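Local coordinates for protein cytochrome c, putative (Shewanella oneidensis, PDB 1SP3) that carries eight c-type hemes and probably acts as a respiratory oxidoreductase that reduces tetrathionate, at residues T270-K273 with N277-W280; D361-A366 with I381-E386. All coordinates share one frame; numbering follows the deposited sequence.

Interaction 1 of 2, residues T270-K273 with N277-W280; sequences TYQK and NFVW
Q272 reaches F278 because its side chain runs extended beyond CG (chi2 -176°), which carries the amide out to the neighbouring strand. Y271 has CG on the far side from its backbone N (chi1 -178°), and its ring lies beside N277. The meeting of Q272 and F278 is edge-on. NE2 of Q272 lies 3.2 Å from CE1 of F278, in the plane of the ring and not over its face. The Q272 CD atom is farther from F278 CE1, at 4.2 Å, so the nitrogen does most of the touching. On the face of the sheet that carries Y271 and N277, the N277 amide group sits at the edge of the tyrosine ring. Y271 and N277 form an antiparallel non-hydrogen-bonded pair, with their CA atoms 4.5 Å apart. The main-chain grip comes from the next position. F278 N donates to T270 O over 2.9 Å, and the bond is fairly straight at 164°. T270 O also takes a CA-H...O contact from N277 CA at 3.2 Å. T270 points its CB away overall, and its CB and CG2 only brush F278 O, at 3.8 and 3.9 Å. The T270 hydroxyl is bonded to T262. The Y271 hydroxyl bonds to T254 O and D257 N, and the F278 ring meets K247 by cation-pi and W250 edge-to-face. The two segments form a beta hairpin. T270 O thus takes one true hydrogen bond, from F278 N, and a weaker CA-H contact from N277. With NE2 at the ring edge, an N-H...pi bond to F278 is unlikely. This side-chain contact is therefore probably mostly van der Waals, and the backbone bond supplies the directional link.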
ATOM      1  N   THR A 270       4.021  17.780 -12.679  1.00 36.16           N
ATOM      2  CA  THR A 270       4.730  16.795 -13.476  1.00 36.16           C
ATOM      3  C   THR A 270       6.242  16.854 -13.211  1.00 34.42           C
ATOM      4  O   THR A 270       6.956  15.985 -13.655  1.00 33.81           O
ATOM      5  CB  THR A 270       4.479  16.975 -14.971  1.00 36.31           C
ATOM      6  OG1 THR A 270       4.626  18.364 -15.261  1.00 38.42           O
ATOM      7  CG2 THR A 270       3.016  16.665 -15.308  1.00 37.92           C
ATOM      8  N   TYR A 271       6.711  17.963 -12.651  1.00 33.76           N
ATOM      9  CA  TYR A 271       8.107  18.122 -12.257  1.00 35.29           C
ATOM     10  C   TYR A 271       8.190  18.790 -10.871  1.00 35.06           C
ATOM     11  O   TYR A 271       7.483  19.749 -10.627  1.00 33.96           O
ATOM     12  CB  TYR A 271       8.955  18.958 -13.244  1.00 33.71           C
ATOM     13  CG  TYR A 271      10.394  18.981 -12.728  1.00 34.42           C
ATOM     14  CD1 TYR A 271      11.174  17.854 -12.813  1.00 28.49           C
ATOM     15  CD2 TYR A 271      10.921  20.084 -12.049  1.00 34.36           C
ATOM     16  CE1 TYR A 271      12.441  17.823 -12.313  1.00 30.11           C
ATOM     17  CE2 TYR A 271      12.235  20.060 -11.574  1.00 33.75           C
ATOM     18  CZ  TYR A 271      12.980  18.906 -11.723  1.00 32.27           C
ATOM     19  OH  TYR A 271      14.268  18.783 -11.227  1.00 32.89           O
ATOM     20  N   GLN A 272       9.027  18.267  -9.980  1.00 34.44           N
ATOM     21  CA  GLN A 272       9.382  19.015  -8.789  1.00 35.96           C
ATOM     22  C   GLN A 272      10.834  18.803  -8.535  1.00 35.43           C
ATOM     23  O   GLN A 272      11.346  17.667  -8.690  1.00 35.04           O
ATOM     24  CB  GLN A 272       8.602  18.516  -7.572  1.00 37.04           C
ATOM     25  CG  GLN A 272       7.144  18.928  -7.621  1.00 39.46           C
ATOM     26  CD  GLN A 272       6.421  18.493  -6.355  1.00 48.21           C
ATOM     27  OE1 GLN A 272       6.146  19.328  -5.522  1.00 48.36           O
ATOM     28  NE2 GLN A 272       6.146  17.177  -6.204  1.00 45.30           N
ATOM     29  N   LYS A 273      11.501  19.888  -8.121  1.00 35.22           N
ATOM     30  CA  LYS A 273      12.935  19.871  -7.940  1.00 34.37           C
ATOM     31  C   LYS A 273      13.268  18.798  -6.933  1.00 33.12           C
ATOM     32  O   LYS A 273      14.221  18.045  -7.115  1.00 30.83           O
ATOM     33  CB  LYS A 273      13.439  21.214  -7.422  1.00 36.07           C
ATOM     34  CG  LYS A 273      14.959  21.275  -7.182  1.00 34.07           C
ATOM     35  CD  LYS A 273      15.344  22.648  -6.662  1.00 39.60           C
ATOM     36  CE  LYS A 273      16.582  22.513  -5.807  1.00 39.36           C
ATOM     37  NZ  LYS A 273      17.313  23.805  -5.807  1.00 47.05           N
ATOM     38  N   ASN A 277      10.395  13.730 -12.101  1.00 31.06           N
ATOM     39  CA  ASN A 277       9.210  13.839 -12.951  1.00 30.98           C
ATOM     40  C   ASN A 277       8.165  12.837 -12.600  1.00 32.09           C
ATOM     41  O   ASN A 277       8.526  11.697 -12.240  1.00 33.06           O
ATOM     42  CB  ASN A 277       9.553  13.611 -14.418  1.00 31.89           C
ATOM     43  CG  ASN A 277      10.118  14.875 -15.060  1.00 36.36           C
ATOM     44  OD1 ASN A 277       9.379  15.698 -15.530  1.00 39.71           O
ATOM     45  ND2 ASN A 277      11.424  15.085 -14.931  1.00 40.73           N
ATOM     46  N   PHE A 278       6.890  13.249 -12.731  1.00 32.43           N
ATOM     47  CA  PHE A 278       5.712  12.409 -12.526  1.00 32.22           C
ATOM     48  C   PHE A 278       4.793  12.308 -13.764  1.00 32.64           C
ATOM     49  O   PHE A 278       4.774  13.200 -14.651  1.00 31.92           O
ATOM     50  CB  PHE A 278       4.855  13.015 -11.427  1.00 34.69           C
ATOM     51  CG  PHE A 278       5.576  13.307 -10.144  1.00 34.88           C
ATOM     52  CD1 PHE A 278       5.402  14.546  -9.520  1.00 45.09           C
ATOM     53  CD2 PHE A 278       6.374  12.372  -9.540  1.00 40.47           C
ATOM     54  CE1 PHE A 278       6.063  14.811  -8.319  1.00 48.66           C
ATOM     55  CE2 PHE A 278       7.026  12.620  -8.364  1.00 43.41           C
ATOM     56  CZ  PHE A 278       6.868  13.831  -7.734  1.00 46.28           C
ATOM     57  N   VAL A 279       4.079  11.186 -13.863  1.00 31.42           N
ATOM     58  CA  VAL A 279       2.945  11.055 -14.782  1.00 30.98           C
ATOM     59  C   VAL A 279       1.763  10.605 -13.885  1.00 31.45           C
ATOM     60  O   VAL A 279       1.913   9.738 -13.033  1.00 29.73           O
ATOM     61  CB  VAL A 279       3.248  10.041 -15.921  1.00 32.46           C
ATOM     62  CG1 VAL A 279       2.055   9.926 -16.905  1.00 32.98           C
ATOM     63  CG2 VAL A 279       4.569  10.442 -16.717  1.00 30.47           C
ATOM     64  N   TRP A 280       0.641  11.281 -14.029  1.00 30.22           N
ATOM     65  CA  TRP A 280      -0.529  11.005 -13.326  1.00 30.99           C
ATOM     66  C   TRP A 280      -1.535  10.526 -14.283  1.00 32.08           C
ATOM     67  O   TRP A 280      -1.472  10.887 -15.469  1.00 31.25           O
ATOM     68  CB  TRP A 280      -1.043  12.296 -12.733  1.00 31.22           C
ATOM     69  CG  TRP A 280      -0.103  12.867 -11.697  1.00 30.19           C
ATOM     70  CD1 TRP A 280       0.982  13.682 -11.922  1.00 26.24           C
ATOM     71  CD2 TRP A 280      -0.186  12.676 -10.275  1.00 30.42           C
ATOM     72  NE1 TRP A 280       1.587  13.969 -10.716  1.00 35.13           N
ATOM     73  CE2 TRP A 280       0.864  13.403  -9.689  1.00 30.06           C
ATOM     74  CE3 TRP A 280      -1.060  11.969  -9.433  1.00 31.07           C
ATOM     75  CZ2 TRP A 280       1.067  13.448  -8.281  1.00 31.29           C
ATOM     76  CZ3 TRP A 280      -0.836  11.986  -8.023  1.00 33.81           C
ATOM     77  CH2 TRP A 280       0.205  12.716  -7.470  1.00 30.77           C
TER

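Interaction 2 of 2, residues D361-A366 with I381-E386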
ATOM      1  N   ASP A 361      21.928  16.850  -2.671  1.00 40.27           N
ATOM      2  CA  ASP A 361      23.178  16.164  -2.883  1.00 40.49           C
ATOM      3  C   ASP A 361      22.941  14.674  -2.677  1.00 38.81           C
ATOM      4  O   ASP A 361      22.910  14.182  -1.555  1.00 38.76           O
ATOM      5  CB  ASP A 361      24.166  16.716  -1.850  1.00 41.27           C
ATOM      6  CG  ASP A 361      25.477  16.016  -1.825  1.00 40.60           C
ATOM      7  OD1 ASP A 361      25.660  14.900  -2.375  1.00 43.46           O
ATOM      8  OD2 ASP A 361      26.433  16.544  -1.199  1.00 45.67           O
ATOM      9  N   TRP A 362      22.854  13.960  -3.784  1.00 36.48           N
ATOM     10  CA  TRP A 362      22.602  12.543  -3.739  1.00 35.58           C
ATOM     11  C   TRP A 362      23.677  11.720  -3.048  1.00 35.17           C
ATOM     12  O   TRP A 362      23.356  10.664  -2.479  1.00 33.66           O
ATOM     13  CB  TRP A 362      22.367  11.987  -5.156  1.00 33.97           C
ATOM     14  CG  TRP A 362      20.992  12.199  -5.682  1.00 34.35           C
ATOM     15  CD1 TRP A 362      20.639  12.913  -6.781  1.00 33.90           C
ATOM     16  CD2 TRP A 362      19.777  11.705  -5.127  1.00 32.99           C
ATOM     17  NE1 TRP A 362      19.274  12.913  -6.949  1.00 35.66           N
ATOM     18  CE2 TRP A 362      18.716  12.157  -5.962  1.00 35.33           C
ATOM     19  CE3 TRP A 362      19.462  10.913  -4.010  1.00 33.76           C
ATOM     20  CZ2 TRP A 362      17.379  11.808  -5.744  1.00 32.49           C
ATOM     21  CZ3 TRP A 362      18.103  10.597  -3.769  1.00 36.56           C
ATOM     22  CH2 TRP A 362      17.094  11.043  -4.638  1.00 33.15           C
ATOM     23  N   ASN A 363      24.950  12.144  -3.118  1.00 34.62           N
ATOM     24  CA  ASN A 363      26.022  11.345  -2.488  1.00 36.05           C
ATOM     25  C   ASN A 363      25.843  11.363  -0.989  1.00 34.21           C
ATOM     26  O   ASN A 363      25.971  10.384  -0.365  1.00 32.87           O
ATOM     27  CB  ASN A 363      27.509  11.807  -2.806  1.00 36.35           C
ATOM     28  CG  ASN A 363      27.948  11.547  -4.261  1.00 43.25           C
ATOM     29  OD1 ASN A 363      28.102  12.502  -5.072  1.00 49.68           O
ATOM     30  ND2 ASN A 363      28.232  10.281  -4.590  1.00 47.83           N
ATOM     31  N   LEU A 364      25.644  12.546  -0.437  1.00 36.50           N
ATOM     32  CA  LEU A 364      25.351  12.749   0.979  1.00 36.11           C
ATOM     33  C   LEU A 364      24.055  11.998   1.377  1.00 35.20           C
ATOM     34  O   LEU A 364      24.030  11.305   2.394  1.00 36.30           O
ATOM     35  CB  LEU A 364      25.105  14.241   1.195  1.00 35.23           C
ATOM     36  CG  LEU A 364      25.369  14.997   2.526  1.00 41.44           C
ATOM     37  CD1 LEU A 364      24.294  16.039   2.897  1.00 44.18           C
ATOM     38  CD2 LEU A 364      25.861  14.154   3.750  1.00 41.56           C
ATOM     39  N   ALA A 365      22.974  12.161   0.605  1.00 33.86           N
ATOM     40  CA  ALA A 365      21.732  11.414   0.901  1.00 33.23           C
ATOM     41  C   ALA A 365      21.972   9.892   0.888  1.00 34.34           C
ATOM     42  O   ALA A 365      21.577   9.182   1.812  1.00 34.51           O
ATOM     43  CB  ALA A 365      20.575  11.859   0.001  1.00 30.71           C
ATOM     44  N   ALA A 366      22.707   9.402  -0.096  1.00 35.18           N
ATOM     45  CA  ALA A 366      23.092   7.982  -0.137  1.00 36.29           C
ATOM     46  C   ALA A 366      23.898   7.520   1.051  1.00 36.60           C
ATOM     47  O   ALA A 366      23.629   6.434   1.623  1.00 35.62           O
ATOM     48  CB  ALA A 366      23.900   7.670  -1.426  1.00 34.69           C
ATOM     49  N   ILE A 381      27.397  -3.659   4.351  1.00 52.97           N
ATOM     50  CA  ILE A 381      27.332  -2.881   3.110  1.00 50.51           C
ATOM     51  C   ILE A 381      27.671  -1.395   3.376  1.00 49.82           C
ATOM     52  O   ILE A 381      27.111  -0.751   4.255  1.00 48.52           O
ATOM     53  CB  ILE A 381      25.955  -3.064   2.395  1.00 50.59           C
ATOM     54  CG1 ILE A 381      25.842  -4.478   1.797  1.00 49.65           C
ATOM     55  CG2 ILE A 381      25.776  -1.996   1.296  1.00 49.44           C
ATOM     56  CD1 ILE A 381      24.435  -4.975   1.661  1.00 50.13           C
ATOM     57  N   LYS A 382      28.626  -0.879   2.610  1.00 49.09           N
ATOM     58  CA  LYS A 382      28.961   0.529   2.656  1.00 48.67           C
ATOM     59  C   LYS A 382      28.646   1.152   1.314  1.00 46.75           C
ATOM     60  O   LYS A 382      28.956   0.580   0.254  1.00 45.32           O
ATOM     61  CB  LYS A 382      30.470   0.718   2.949  1.00 48.97           C
ATOM     62  CG  LYS A 382      30.795   0.701   4.467  1.00 54.03           C
ATOM     63  CD  LYS A 382      31.900  -0.275   4.823  1.00 58.17           C
ATOM     64  CE  LYS A 382      32.088  -0.310   6.344  1.00 61.12           C
ATOM     65  NZ  LYS A 382      32.648   1.019   6.780  1.00 65.67           N
ATOM     66  N   TYR A 383      28.082   2.349   1.376  1.00 44.72           N
ATOM     67  CA  TYR A 383      27.934   3.155   0.184  1.00 43.71           C
ATOM     68  C   TYR A 383      29.308   3.241  -0.476  1.00 44.70           C
ATOM     69  O   TYR A 383      30.306   3.534   0.238  1.00 42.52           O
ATOM     70  CB  TYR A 383      27.436   4.536   0.544  1.00 42.62           C
ATOM     71  CG  TYR A 383      27.375   5.445  -0.640  1.00 41.77           C
ATOM     72  CD1 TYR A 383      26.881   4.991  -1.839  1.00 37.75           C
ATOM     73  CD2 TYR A 383      27.808   6.771  -0.557  1.00 40.41           C
ATOM     74  CE1 TYR A 383      26.818   5.795  -2.914  1.00 39.50           C
ATOM     75  CE2 TYR A 383      27.736   7.605  -1.654  1.00 38.58           C
ATOM     76  CZ  TYR A 383      27.227   7.116  -2.826  1.00 39.84           C
ATOM     77  OH  TYR A 383      27.122   7.899  -3.975  1.00 38.91           O
ATOM     78  N   SER A 384      29.370   2.989  -1.802  1.00 43.39           N
ATOM     79  CA  SER A 384      30.676   3.001  -2.460  1.00 44.74           C
ATOM     80  C   SER A 384      31.180   4.404  -2.783  1.00 44.72           C
ATOM     81  O   SER A 384      32.349   4.583  -3.034  1.00 44.52           O
ATOM     82  CB  SER A 384      30.725   2.093  -3.698  1.00 44.83           C
ATOM     83  OG  SER A 384      30.012   2.698  -4.741  1.00 43.92           O
ATOM     84  N   GLY A 385      30.284   5.397  -2.778  1.00 44.42           N
ATOM     85  CA  GLY A 385      30.668   6.718  -3.193  1.00 42.81           C
ATOM     86  C   GLY A 385      30.280   7.052  -4.616  1.00 41.58           C
ATOM     87  O   GLY A 385      30.436   8.151  -4.995  1.00 41.07           O
ATOM     88  N   GLU A 386      29.761   6.097  -5.372  1.00 41.77           N
ATOM     89  CA  GLU A 386      29.332   6.302  -6.747  1.00 41.33           C
ATOM     90  C   GLU A 386      27.837   5.873  -6.913  1.00 38.47           C
ATOM     91  O   GLU A 386      27.439   4.759  -6.537  1.00 37.30           O
ATOM     92  CB  GLU A 386      30.179   5.424  -7.673  1.00 41.09           C
ATOM     93  CG  GLU A 386      31.530   5.973  -8.124  1.00 50.37           C
ATOM     94  CD  GLU A 386      31.991   5.259  -9.401  1.00 59.40           C
ATOM     95  OE1 GLU A 386      31.646   5.749 -10.525  1.00 64.77           O
ATOM     96  OE2 GLU A 386      32.655   4.188  -9.296  1.00 63.73           O
TER
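Y383 meets A366 and N363 in the first turns of helix 362-372. Its CB points at the helix, and CG lies opposite the backbone N (chi1 175°), which sends the ring across to A366. Of the ring atoms, CD1 is 4.0 Å from A366 CB, which lies over the face; CE2 is 3.5 Å from the backbone N363 O, which approaches obliquely. CZ lies 3.7 Å from A366 CB. That methyl group stands almost straight over the centre of the ring, a CH-pi contact. The opposite face is covered from within the loop, where G385 N sits 3.3 Å above the ring plane. The phenol is therefore held flat between a helix methyl and a loop amide. At the tip, Y383 OH accepts from N363 ND2 over 2.7 Å. This bond is short but bent, 133° at the hydrogen, and the hydroxyl is tilted out of the asparagine amide plane. The two side chains cross at about a right angle. With an alanine here, N363 ND2 would probably lose this acceptor, and a gap would probably open between the A366 methyl and the G385 backbone. G385 has a positive phi, at which a side chain would be jammed against the carbonyl of S384. Y383 also touches I346 and, on strand 325-339, D339; E386 forms a salt bridge with K341. The helix start is fixed by D361, whose OD1 takes L364 N at 3.0 Å in a nearly linear bond. This is an aspartate N-cap, a standard helix start, and beside it an aromatic from the loop that leads into strand 387-397 packs on the helix's first turns.

In the fold
Interaction 1 and interaction 2 have centres about 24 Å apart. Their nearest atoms are about 7 Å from each other and do not touch. A cation-pi contact bridges the gap: K273 of interaction 1 meets F360, the residue just before D361. The sheet joins them as well. Strand 276-281 pairs with 246-251, which pairs with 325-339, and that strand pairs with 387-397, the strand that follows 381-386. Interaction 1 is nearer the hemes. The F278 side chain is about 12 Å from a bound heme c and about 11 Å from the side chains of N61 and K153, which bind heme c #4. Interaction 2 lies away from the annotated sites.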